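Local coordinates for glycosyl hyrolase, family 3 (Deinococcus radiodurans, PDB 3TEV), which probably hydrolyses O-glycosidic bonds in carbohydrates or glycosides, at residues A[47-50]-A[51-55]; A[58-61]-A[62-66]; A[154-157]-A[158-162]; A[247-250]-A[251-255]; A[300-303]-A[304-308]. All blocks are in the same frame, centred on the assembly; numbering follows the deposited sequence.

Contact 1. Residues A[47-50]-A[51-55]; sequences VCLF and GKNVE
Asn-53 OD1 is gripped from two directions at the turn that follows strand 46-49. The backbone N-H of Phe-50 points straight at it, with Phe-50 N 2.8 Å from Asn-53 OD1 and an angle of 171° at the hydrogen. This donor lies in the plane of the amide, on a lone pair of OD1. A water is the second neighbour, 2.6 Å from Asn-53 OD1. It also lies 2.7 Å from Cys-48 O, so it sits between the two oxygens and can bridge them. The Asn-53 backbone returns the bond: Asn-53 N lies 2.7 Å from Phe-50 O, approaching from well above the carbonyl plane. CG of Asn-53 stands opposite its own carbonyl carbon (chi1 -47°), which turns the amide back over the chain. Its other end is held as well, because ND2 donates to Leu-26 O and Gly-28 O. The amide is therefore fixed in rotation.

Leu-49 and Val-54 add apolar contacts. Leu-49 CD2 rests 4.0 Å from Asn-53 CB. Val-54 CG2 comes within 3.6 Å of Phe-50 O. Both OD1 and the water lie at the edge of the Phe-50 ring. Lys-52 is extended along the exposed side, and its NZ makes a salt bridge with Asp-25.

One more backbone bond, from Val-54 N to Gly-51 O (3.0 Å), tightens the short 3-10 segment 51-53. Here the turn, held by the Asn-53 side chain, closes parallel strand 46-49 of the TIM barrel and leads toward helix 57-71. It belongs to the C-terminal rim of the strands, where barrels of this fold carry their active sites.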
# COMPACT_ATOMS: atom_id res chain seq x y z
N VAL A 47 -3.78 1.89 -10.14
CA VAL A 47 -4.99 1.09 -9.95
C VAL A 47 -4.67 -0.16 -9.15
O VAL A 47 -3.58 -0.72 -9.29
CB VAL A 47 -5.60 0.63 -11.28
CG1 VAL A 47 -6.55 -0.52 -11.03
CG2 VAL A 47 -6.32 1.77 -11.98
N CYS A 48 -5.61 -0.60 -8.31
CA CYS A 48 -5.43 -1.84 -7.57
C CYS A 48 -6.51 -2.79 -8.05
O CYS A 48 -7.66 -2.39 -8.20
CB CYS A 48 -5.52 -1.64 -6.05
SG CYS A 48 -5.08 -3.20 -5.15
N LEU A 49 -6.11 -4.03 -8.34
CA LEU A 49 -7.04 -5.05 -8.81
C LEU A 49 -7.43 -6.00 -7.68
O LEU A 49 -6.63 -6.28 -6.80
CB LEU A 49 -6.43 -5.85 -9.94
CG LEU A 49 -5.98 -5.05 -11.17
CD1 LEU A 49 -5.28 -5.96 -12.14
CD2 LEU A 49 -7.16 -4.34 -11.85
N PHE A 50 -8.68 -6.47 -7.73
CA PHE A 50 -9.23 -7.40 -6.74
C PHE A 50 -9.94 -8.56 -7.46
O PHE A 50 -9.99 -8.59 -8.68
CB PHE A 50 -10.23 -6.66 -5.84
CG PHE A 50 -9.62 -5.53 -5.07
CD1 PHE A 50 -9.08 -5.74 -3.81
CD2 PHE A 50 -9.57 -4.25 -5.61
CE1 PHE A 50 -8.49 -4.69 -3.09
CE2 PHE A 50 -8.99 -3.19 -4.92
CZ PHE A 50 -8.45 -3.40 -3.66
N GLY A 51 -10.49 -9.48 -6.68
CA GLY A 51 -11.19 -10.66 -7.21
C GLY A 51 -12.19 -10.31 -8.30
O GLY A 51 -12.23 -10.97 -9.34
N LYS A 52 -12.98 -9.26 -8.08
CA LYS A 52 -13.91 -8.78 -9.09
C LYS A 52 -13.26 -8.46 -10.46
O LYS A 52 -13.96 -8.29 -11.44
CB LYS A 52 -14.67 -7.55 -8.58
CG LYS A 52 -13.78 -6.29 -8.37
CD LYS A 52 -14.60 -5.05 -8.04
CE LYS A 52 -13.71 -3.99 -7.43
NZ LYS A 52 -14.26 -2.63 -7.59
N ASN A 53 -11.93 -8.33 -10.51
CA ASN A 53 -11.24 -8.00 -11.77
C ASN A 53 -10.51 -9.17 -12.42
O ASN A 53 -9.88 -9.00 -13.47
CB ASN A 53 -10.23 -6.87 -11.58
CG ASN A 53 -10.79 -5.69 -10.80
OD1 ASN A 53 -10.41 -5.47 -9.63
ND2 ASN A 53 -11.69 -4.92 -11.43
N VAL A 54 -10.60 -10.35 -11.79
CA VAL A 54 -9.77 -11.52 -12.14
C VAL A 54 -10.63 -12.74 -12.47
O VAL A 54 -11.37 -13.23 -11.62
CB VAL A 54 -8.79 -11.88 -10.99
CG1 VAL A 54 -7.98 -13.16 -11.31
CG2 VAL A 54 -7.86 -10.72 -10.68
N GLU A 55 -10.51 -13.23 -13.71
CA GLU A 55 -11.23 -14.42 -14.15
C GLU A 55 -10.27 -15.52 -14.61
O GLU A 55 -10.38 -16.66 -14.18
CB GLU A 55 -12.22 -14.09 -15.26
CG GLU A 55 -13.41 -13.28 -14.80
CD GLU A 55 -14.39 -12.98 -15.92
OE1 GLU A 55 -15.61 -12.88 -15.62
OE2 GLU A 55 -13.97 -12.85 -17.10
O HOH W 1 -10.16 -3.00 -9.02

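Contact 2. Residues A[58-61]-A[62-66]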
# COMPACT_ATOMS: atom_id res chain seq x y z
N GLU A 58 -5.49 -15.22 -19.22
CA GLU A 58 -5.68 -14.62 -20.54
C GLU A 58 -6.43 -13.30 -20.42
O GLU A 58 -6.04 -12.30 -21.03
CB GLU A 58 -6.45 -15.60 -21.45
CG GLU A 58 -6.53 -15.22 -22.95
CD GLU A 58 -7.04 -16.39 -23.87
OE1 GLU A 58 -7.62 -16.09 -24.95
OE2 GLU A 58 -6.85 -17.60 -23.54
N GLN A 59 -7.51 -13.29 -19.64
CA GLN A 59 -8.33 -12.09 -19.45
C GLN A 59 -7.53 -11.03 -18.69
O GLN A 59 -7.55 -9.86 -19.05
CB GLN A 59 -9.65 -12.44 -18.74
CG GLN A 59 -10.35 -11.28 -18.01
CD GLN A 59 -9.72 -11.00 -16.64
OE1 GLN A 59 -9.35 -11.92 -15.92
NE2 GLN A 59 -9.58 -9.72 -16.30
N LEU A 60 -6.83 -11.46 -17.65
CA LEU A 60 -6.06 -10.55 -16.82
C LEU A 60 -4.92 -9.91 -17.61
O LEU A 60 -4.65 -8.71 -17.45
CB LEU A 60 -5.55 -11.27 -15.57
CG LEU A 60 -4.90 -10.46 -14.46
CD1 LEU A 60 -5.73 -9.25 -14.05
CD2 LEU A 60 -4.64 -11.36 -13.25
N ARG A 61 -4.28 -10.70 -18.46
CA ARG A 61 -3.23 -10.19 -19.33
C ARG A 61 -3.76 -9.12 -20.28
O ARG A 61 -3.11 -8.11 -20.49
CB ARG A 61 -2.57 -11.32 -20.14
CG ARG A 61 -1.39 -10.86 -20.99
CD ARG A 61 -0.65 -12.04 -21.65
NE ARG A 61 0.10 -12.87 -20.69
CZ ARG A 61 -0.28 -14.06 -20.22
NH1 ARG A 61 0.48 -14.72 -19.36
NH2 ARG A 61 -1.43 -14.61 -20.62
N ARG A 62 -4.95 -9.37 -20.84
CA ARG A 62 -5.65 -8.41 -21.68
C ARG A 62 -5.99 -7.13 -20.88
O ARG A 62 -5.73 -6.01 -21.34
CB ARG A 62 -6.91 -9.05 -22.28
CG ARG A 62 -7.57 -8.28 -23.44
CD ARG A 62 -8.88 -8.96 -23.91
NE ARG A 62 -8.79 -10.43 -23.93
CZ ARG A 62 -9.47 -11.25 -23.11
NH1 ARG A 62 -9.31 -12.58 -23.21
NH2 ARG A 62 -10.31 -10.76 -22.21
N LEU A 63 -6.51 -7.29 -19.67
CA LEU A 63 -6.86 -6.15 -18.83
C LEU A 63 -5.66 -5.25 -18.47
O LEU A 63 -5.76 -4.03 -18.57
CB LEU A 63 -7.60 -6.60 -17.57
CG LEU A 63 -7.92 -5.52 -16.54
CD1 LEU A 63 -8.81 -4.39 -17.13
CD2 LEU A 63 -8.57 -6.11 -15.33
N CYS A 64 -4.54 -5.85 -18.09
CA CYS A 64 -3.36 -5.09 -17.70
C CYS A 64 -2.65 -4.45 -18.88
O CYS A 64 -2.05 -3.37 -18.74
CB CYS A 64 -2.40 -5.95 -16.89
SG CYS A 64 -3.18 -6.47 -15.34
N ALA A 65 -2.73 -5.09 -20.05
CA ALA A 65 -2.16 -4.53 -21.26
C ALA A 65 -2.97 -3.30 -21.63
O ALA A 65 -2.40 -2.25 -21.93
CB ALA A 65 -2.13 -5.55 -22.43
N ASP A 66 -4.29 -3.42 -21.59
CA ASP A 66 -5.15 -2.26 -21.83
C ASP A 66 -4.86 -1.10 -20.86
O ASP A 66 -4.79 0.07 -21.27
CB ASP A 66 -6.62 -2.67 -21.75
CG ASP A 66 -7.03 -3.62 -22.88
OD1 ASP A 66 -6.28 -3.78 -23.88
OD2 ASP A 66 -8.11 -4.22 -22.76
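Leu-60 and Cys-64 meet one turn apart on the inner side of helix 57-71, the helix of the beta-alpha-beta unit between strands 46-49 and 76-79 of the TIM barrel. Leu-60 CD1 touches Cys-64 SG at 4.0 Å. The next layer is Leu-49 of strand 46-49, which packs on both. Val-124 of helix 107-124 lies against Leu-60, and Ile-126 against Cys-64.

Gln-59 and Leu-63 lie alongside each other, one turn apart. The amide NE2 of Gln-59 lies 3.9 Å from Leu-63 CD2, so a polar tip rides along an apolar branch. Leu-63 in turn meets Leu-31.

The outer flank is formed by Glu-58 and Arg-62. Arg-62 stays extended through CD and then bends (chi3 -39°), which folds its guanidinium back over the preceding turn. One face of the group covers Glu-58 O and Gln-59 CA; Arg-62 NH2 is 3.6 Å from Gln-59 CA. Glu-58 lies across it and offers CG, 3.8 Å from Arg-62 NH1. The carboxylate and guanidinium planes stand 70° apart. Glu-58 OE1 is 4.3 Å from Arg-62 NH1, too far for a salt bridge. The pair may still attract weakly. Arg-61 turns to another neighbour, with NE bonded to Ser-123 O.

Backbone bonds of the regular helix hold these positions. The shortest runs from Leu-63 N to Gln-59 O at 2.8 Å. The second shell fixes Gln-59 itself. Its chain bends at chi2 (-80°) toward the preceding loop. There OE1 accepts from Glu-55 N and Ser-56 N, while NE2 donates to Asn-53 O and Pro-29 O.

Contact 3. Residues A[154-157]-A[158-162]; sequences AARV and TRHGR
Thr-158 opens the second turn of helix 154-169 by binding Ala-154 O twice. Its backbone Thr-158 N lies 2.7 Å from Ala-154 O, and its hydroxyl donates to the same oxygen, with Thr-158 OG1 2.8 Å from Ala-154 O. The hydroxyl comes from above the carbonyl plane. A chi1 of -64° sets OG1 beside the backbone N, facing Ala-154 O in the turn before. With an alanine here, Ala-154 O would probably lose its second donor and be left with the helix N-H alone.

Arg-159 follows, its N bonded to Ala-155 O at 3.1 Å. In one of its two conformers the guanidinium makes a salt bridge with Asp-105.

His-160 runs alongside Arg-156. Its ring carbon CD2 is 3.4 Å from Arg-156 O and 4.0 Å from Arg-156 CD. The ring cannot turn easily, since NE2 bonds Asp-105 OD1 and ND1 bonds Thr-110 OG1. Arg-156 bends twice and ends at Gly-102 O.

Gly-161 N closes the run on Val-157 O at 2.7 Å. Val-157 faces Pro-211 and Leu-134. This is the first part of an outer TIM-barrel helix, between strands 128-129 and 174-180.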
# COMPACT_ATOMS: atom_id res chain seq x y z
N ALA A 154 9.19 -10.79 16.14
CA ALA A 154 9.80 -9.92 15.12
C ALA A 154 10.86 -10.63 14.26
O ALA A 154 10.93 -10.42 13.04
CB ALA A 154 10.38 -8.68 15.77
N ALA A 155 11.68 -11.47 14.92
CA ALA A 155 12.78 -12.19 14.28
C ALA A 155 12.30 -13.09 13.14
O ALA A 155 12.90 -13.09 12.07
CB ALA A 155 13.58 -13.03 15.34
N ARG A 156 11.23 -13.85 13.38
CA ARG A 156 10.66 -14.76 12.38
C ARG A 156 9.99 -13.99 11.24
O ARG A 156 10.09 -14.36 10.07
CB ARG A 156 9.65 -15.72 13.01
CG ARG A 156 9.21 -16.88 12.10
CD ARG A 156 10.29 -17.94 12.00
NE ARG A 156 10.63 -18.46 13.31
CZ ARG A 156 10.33 -19.69 13.74
NH1 ARG A 156 9.70 -20.55 12.96
NH2 ARG A 156 10.68 -20.04 14.97
N VAL A 157 9.30 -12.92 11.58
CA VAL A 157 8.64 -12.10 10.57
C VAL A 157 9.68 -11.39 9.70
O VAL A 157 9.56 -11.38 8.48
CB VAL A 157 7.61 -11.14 11.21
CG1 VAL A 157 7.14 -10.03 10.21
CG2 VAL A 157 6.43 -11.97 11.76
N THR A 158 10.71 -10.84 10.34
CA THR A 158 11.83 -10.20 9.63
C THR A 158 12.48 -11.14 8.61
O THR A 158 12.71 -10.76 7.46
CB THR A 158 12.89 -9.68 10.62
OG1 THR A 158 12.30 -8.66 11.43
CG2 THR A 158 14.11 -9.12 9.89
N ARG A 159 12.79 -12.37 9.02
CA ARG A 159 13.49 -13.31 8.14
C ARG A 159 12.65 -13.72 6.92
O ARG A 159 13.17 -13.77 5.80
CB ARG A 159 14.02 -14.54 8.92
CG ARG A 159 15.44 -14.35 9.46
CD ARG A 159 15.97 -15.55 10.25
NE ARG A 159 16.16 -16.75 9.43
CZ ARG A 159 15.20 -17.71 9.27
NH1 ARG A 159 13.99 -17.60 9.89
NH2 ARG A 159 15.46 -18.76 8.51
N HIS A 160 11.36 -14.01 7.12
CA HIS A 160 10.52 -14.38 5.99
C HIS A 160 10.04 -13.17 5.18
O HIS A 160 9.86 -13.27 3.96
CB HIS A 160 9.41 -15.31 6.43
CG HIS A 160 9.91 -16.65 6.84
ND1 HIS A 160 10.26 -17.61 5.92
CD2 HIS A 160 10.21 -17.15 8.06
CE1 HIS A 160 10.71 -18.68 6.56
NE2 HIS A 160 10.69 -18.42 7.86
N GLY A 161 9.89 -12.03 5.85
CA GLY A 161 9.59 -10.77 5.16
C GLY A 161 10.67 -10.43 4.16
O GLY A 161 10.38 -10.03 3.04
N ARG A 162 11.93 -10.61 4.56
CA ARG A 162 13.09 -10.35 3.69
C ARG A 162 13.03 -11.20 2.43
O ARG A 162 13.27 -10.71 1.31
CB ARG A 162 14.41 -10.63 4.44
CG ARG A 162 15.68 -10.17 3.68
CD ARG A 162 17.01 -10.53 4.36
NE ARG A 162 17.02 -10.23 5.80
CZ ARG A 162 17.39 -9.07 6.36
NH1 ARG A 162 17.78 -8.03 5.61
NH2 ARG A 162 17.35 -8.94 7.69

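Contact 4. Residues A[247-250]-A[251-255]; sequences GLLR and EEWGY
Leu-248 and Trp-253 are joined by a backbone bond one residue wider than in an alpha-helix. Trp-253 N lies 2.9 Å from Leu-248 O, and Glu-252 N lies 3.0 Å from Gly-247 O. Both span five residues, the mark of a pi-type turn. Tyr-255 N reaches back further, to Leu-249 O at 3.0 Å. Gly-254 turns the chain out of the helix with a phi of 70°, and its CA makes a C-H contact with Arg-250 O.

Apolar contacts line the inner side. Leu-248 CD1 sits over the face of the Trp-253 five-membered ring in a CH-pi contact, 3.9 Å from its centroid. Leu-249 CD2 fits between Trp-253 CE3 and Tyr-255 CB, 3.8 Å from each. Trp-253 packs on helix 210-215, and Tyr-255 and Leu-249 on Ile-222 of TIM-barrel strand 221-224.

The side-chain hydrogen bond comes from Arg-250. Its NH1 donates to Tyr-255 O at 3.0 Å and 170°, in the guanidinium plane but well above that of the carbonyl. NH1 also donates to Gly-257 O, and NH2 makes a salt bridge with Asp-288. A leucine in place of Arg-250 would probably leave Tyr-255 O without this donor and Asp-288 without this salt bridge. The guanidinium and the Tyr-255 ring are nearly parallel, 8° apart.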
# COMPACT_ATOMS: atom_id res chain seq x y z
N GLY A 247 7.57 12.41 10.78
CA GLY A 247 8.48 12.39 11.93
C GLY A 247 9.27 11.09 12.02
O GLY A 247 10.51 11.10 12.00
N LEU A 248 8.55 9.98 12.08
CA LEU A 248 9.20 8.69 12.23
C LEU A 248 9.75 8.14 10.91
O LEU A 248 10.97 8.01 10.74
CB LEU A 248 8.24 7.70 12.90
CG LEU A 248 8.70 6.26 13.12
CD1 LEU A 248 9.85 6.20 14.10
CD2 LEU A 248 7.52 5.45 13.63
N LEU A 249 8.86 7.80 9.97
CA LEU A 249 9.28 7.15 8.75
C LEU A 249 10.32 7.93 7.94
O LEU A 249 11.36 7.37 7.59
CB LEU A 249 8.08 6.83 7.87
CG LEU A 249 7.67 5.38 7.78
CD1 LEU A 249 6.53 5.21 6.77
CD2 LEU A 249 8.85 4.49 7.42
N ARG A 250 10.04 9.20 7.64
CA ARG A 250 10.91 10.01 6.78
C ARG A 250 12.12 10.55 7.49
O ARG A 250 13.22 10.49 6.96
CB ARG A 250 10.17 11.22 6.18
CG ARG A 250 9.02 10.90 5.23
CD ARG A 250 9.48 10.31 3.90
NE ARG A 250 8.33 10.18 3.00
CZ ARG A 250 8.20 9.25 2.06
NH1 ARG A 250 9.14 8.33 1.88
NH2 ARG A 250 7.12 9.26 1.30
N GLU A 251 11.92 11.12 8.68
CA GLU A 251 12.98 11.86 9.36
C GLU A 251 13.84 11.00 10.27
O GLU A 251 15.05 10.99 10.14
CB GLU A 251 12.41 13.09 10.10
CG GLU A 251 11.71 14.06 9.15
CD GLU A 251 11.14 15.32 9.81
OE1 GLU A 251 10.85 15.32 11.04
OE2 GLU A 251 10.97 16.32 9.09
N GLU A 252 13.23 10.27 11.21
CA GLU A 252 14.00 9.38 12.07
C GLU A 252 14.64 8.24 11.30
O GLU A 252 15.81 7.95 11.49
CB GLU A 252 13.10 8.77 13.13
CG GLU A 252 13.02 9.50 14.43
CD GLU A 252 12.45 8.59 15.52
OE1 GLU A 252 13.13 7.58 15.86
OE2 GLU A 252 11.33 8.89 16.02
N TRP A 253 13.86 7.59 10.42
CA TRP A 253 14.33 6.41 9.71
C TRP A 253 14.96 6.68 8.35
O TRP A 253 15.59 5.79 7.79
CB TRP A 253 13.19 5.40 9.55
CG TRP A 253 12.79 4.76 10.84
CD1 TRP A 253 13.22 5.07 12.11
CD2 TRP A 253 11.84 3.71 11.00
NE1 TRP A 253 12.61 4.27 13.03
CE2 TRP A 253 11.76 3.42 12.38
CE3 TRP A 253 11.05 2.97 10.09
CZ2 TRP A 253 10.92 2.43 12.89
CZ3 TRP A 253 10.21 2.00 10.60
CH2 TRP A 253 10.16 1.72 11.99
N GLY A 254 14.79 7.88 7.82
CA GLY A 254 15.36 8.23 6.51
C GLY A 254 14.69 7.52 5.33
O GLY A 254 15.27 7.44 4.25
N TYR A 255 13.48 7.01 5.52
CA TYR A 255 12.79 6.28 4.44
C TYR A 255 12.47 7.14 3.21
O TYR A 255 11.78 8.16 3.34
CB TYR A 255 11.52 5.60 4.93
CG TYR A 255 10.83 4.71 3.90
CD1 TYR A 255 11.48 3.58 3.38
CD2 TYR A 255 9.53 4.98 3.46
CE1 TYR A 255 10.87 2.74 2.44
CE2 TYR A 255 8.89 4.14 2.52
CZ TYR A 255 9.57 3.02 2.02
OH TYR A 255 8.96 2.18 1.09

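Contact 5. Residues A[300-303]-A[304-308]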
# COMPACT_ATOMS: atom_id res chain seq x y z
N GLN A 300 -14.57 10.59 -7.44
CA GLN A 300 -14.72 11.96 -7.92
C GLN A 300 -14.66 12.96 -6.77
O GLN A 300 -14.01 14.01 -6.89
CB GLN A 300 -16.01 12.13 -8.75
CG GLN A 300 -15.90 11.51 -10.15
CD GLN A 300 -17.19 11.55 -10.97
OE1 GLN A 300 -18.31 11.48 -10.42
NE2 GLN A 300 -17.05 11.66 -12.30
N ALA A 301 -15.27 12.62 -5.64
CA ALA A 301 -15.23 13.51 -4.49
C ALA A 301 -13.82 13.61 -3.92
O ALA A 301 -13.42 14.68 -3.44
CB ALA A 301 -16.24 13.07 -3.40
N THR A 302 -13.05 12.52 -4.00
CA THR A 302 -11.67 12.54 -3.54
C THR A 302 -10.80 13.39 -4.48
O THR A 302 -10.06 14.25 -4.01
CB THR A 302 -11.11 11.11 -3.39
OG1 THR A 302 -11.97 10.36 -2.52
CG2 THR A 302 -9.73 11.13 -2.80
N LEU A 303 -10.89 13.14 -5.78
CA LEU A 303 -10.24 14.00 -6.78
C LEU A 303 -10.51 15.48 -6.53
O LEU A 303 -9.58 16.28 -6.54
CB LEU A 303 -10.75 13.67 -8.18
CG LEU A 303 -10.18 12.41 -8.79
CD1 LEU A 303 -11.13 11.94 -9.91
CD2 LEU A 303 -8.76 12.68 -9.30
N ALA A 304 -11.78 15.83 -6.30
CA ALA A 304 -12.17 17.22 -6.12
C ALA A 304 -11.45 17.85 -4.92
O ALA A 304 -10.98 18.99 -5.01
CB ALA A 304 -13.73 17.38 -5.99
N ALA A 305 -11.34 17.11 -3.82
CA ALA A 305 -10.64 17.63 -2.65
C ALA A 305 -9.14 17.75 -2.93
O ALA A 305 -8.52 18.75 -2.58
CB ALA A 305 -10.88 16.75 -1.43
N VAL A 306 -8.56 16.75 -3.57
CA VAL A 306 -7.14 16.81 -3.83
C VAL A 306 -6.84 17.91 -4.86
O VAL A 306 -5.76 18.53 -4.81
CB VAL A 306 -6.59 15.42 -4.26
CG1 VAL A 306 -5.10 15.48 -4.63
CG2 VAL A 306 -6.81 14.40 -3.12
N ALA A 307 -7.80 18.18 -5.75
CA ALA A 307 -7.64 19.27 -6.74
C ALA A 307 -7.47 20.65 -6.09
O ALA A 307 -6.83 21.52 -6.67
CB ALA A 307 -8.81 19.29 -7.75
N GLU A 308 -8.02 20.84 -4.89
CA GLU A 308 -7.88 22.11 -4.16
C GLU A 308 -6.56 22.20 -3.39
O GLU A 308 -6.02 23.28 -3.18
CB GLU A 308 -9.04 22.30 -3.18
CG GLU A 308 -10.39 22.24 -3.84
CD GLU A 308 -10.57 23.34 -4.89
OE1 GLU A 308 -10.06 24.47 -4.68
OE2 GLU A 308 -11.22 23.06 -5.93
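Thr-302 and Val-306 form the tight side of helix 296-309. Val-306 N bonds Thr-302 O at 2.9 Å, nearly in line with the carbonyl. The valine's CG2 then comes within 3.4 Å of the same Thr-302 O. A chi1 of 176° places that branch beside the backbone N, over the carbonyl of the turn before. The methyl groups Thr-302 CG2 and Val-306 CG2 stand 4.4 Å apart, a looser touch. Thr-302 turns its hydroxyl back along the helix, where OG1 is bonded to Val-298 O. That bond satisfies a polar group on a buried face.

Leu-303 adds to the buried side. Its branches go to strand 22-24 and helix 33-42, while its carbonyl holds the next turn: Ala-307 N lies 2.7 Å from Leu-303 O. Ala-305 is small and faces Val-280 of helix 275-285. Val-306 faces Leu-283 of the same helix and also Pro-18 and Leu-21.

The other side is much barer. Gln-300, Ala-301 and Ala-304 lie toward solvent, and across the two segments they are joined by backbone rather than by side chains. Ala-304 N donates to Gln-300 O (2.9 Å) and Ala-305 N to Ala-301 O (3.2 Å). The Ala-304 methyl merely lies 3.5 Å from Gln-300 O.

One apolar, buried face and one alanine-rich outer face make this an amphipathic helix. It is one of the outer helices of the TIM barrel, following strand 290-291 and lying against strand 22-24.

Overall arrangement
All five contacts are local and lie in the one TIM-barrel domain. Contacts 1 and 2 are the only pair that touch, because strand 46-49 leads into helix 57-71. Contacts 3 and 4 stand about 21 Å apart between centres, and both meet helix 210-215. Contact 5 shares strand 22-24 as a neighbour with contact 1. Each contact is partly buried. Contact 1 lies nearest the chain centre and relies on an amide and a water. Contacts 2, 3 and 5 are runs of regular helix, edged respectively by arginines, by an arginine-histidine cluster and by alanines. Contact 4 is a helix end, with wide turns, aromatic packing and an arginine bonded to a backbone carbonyl.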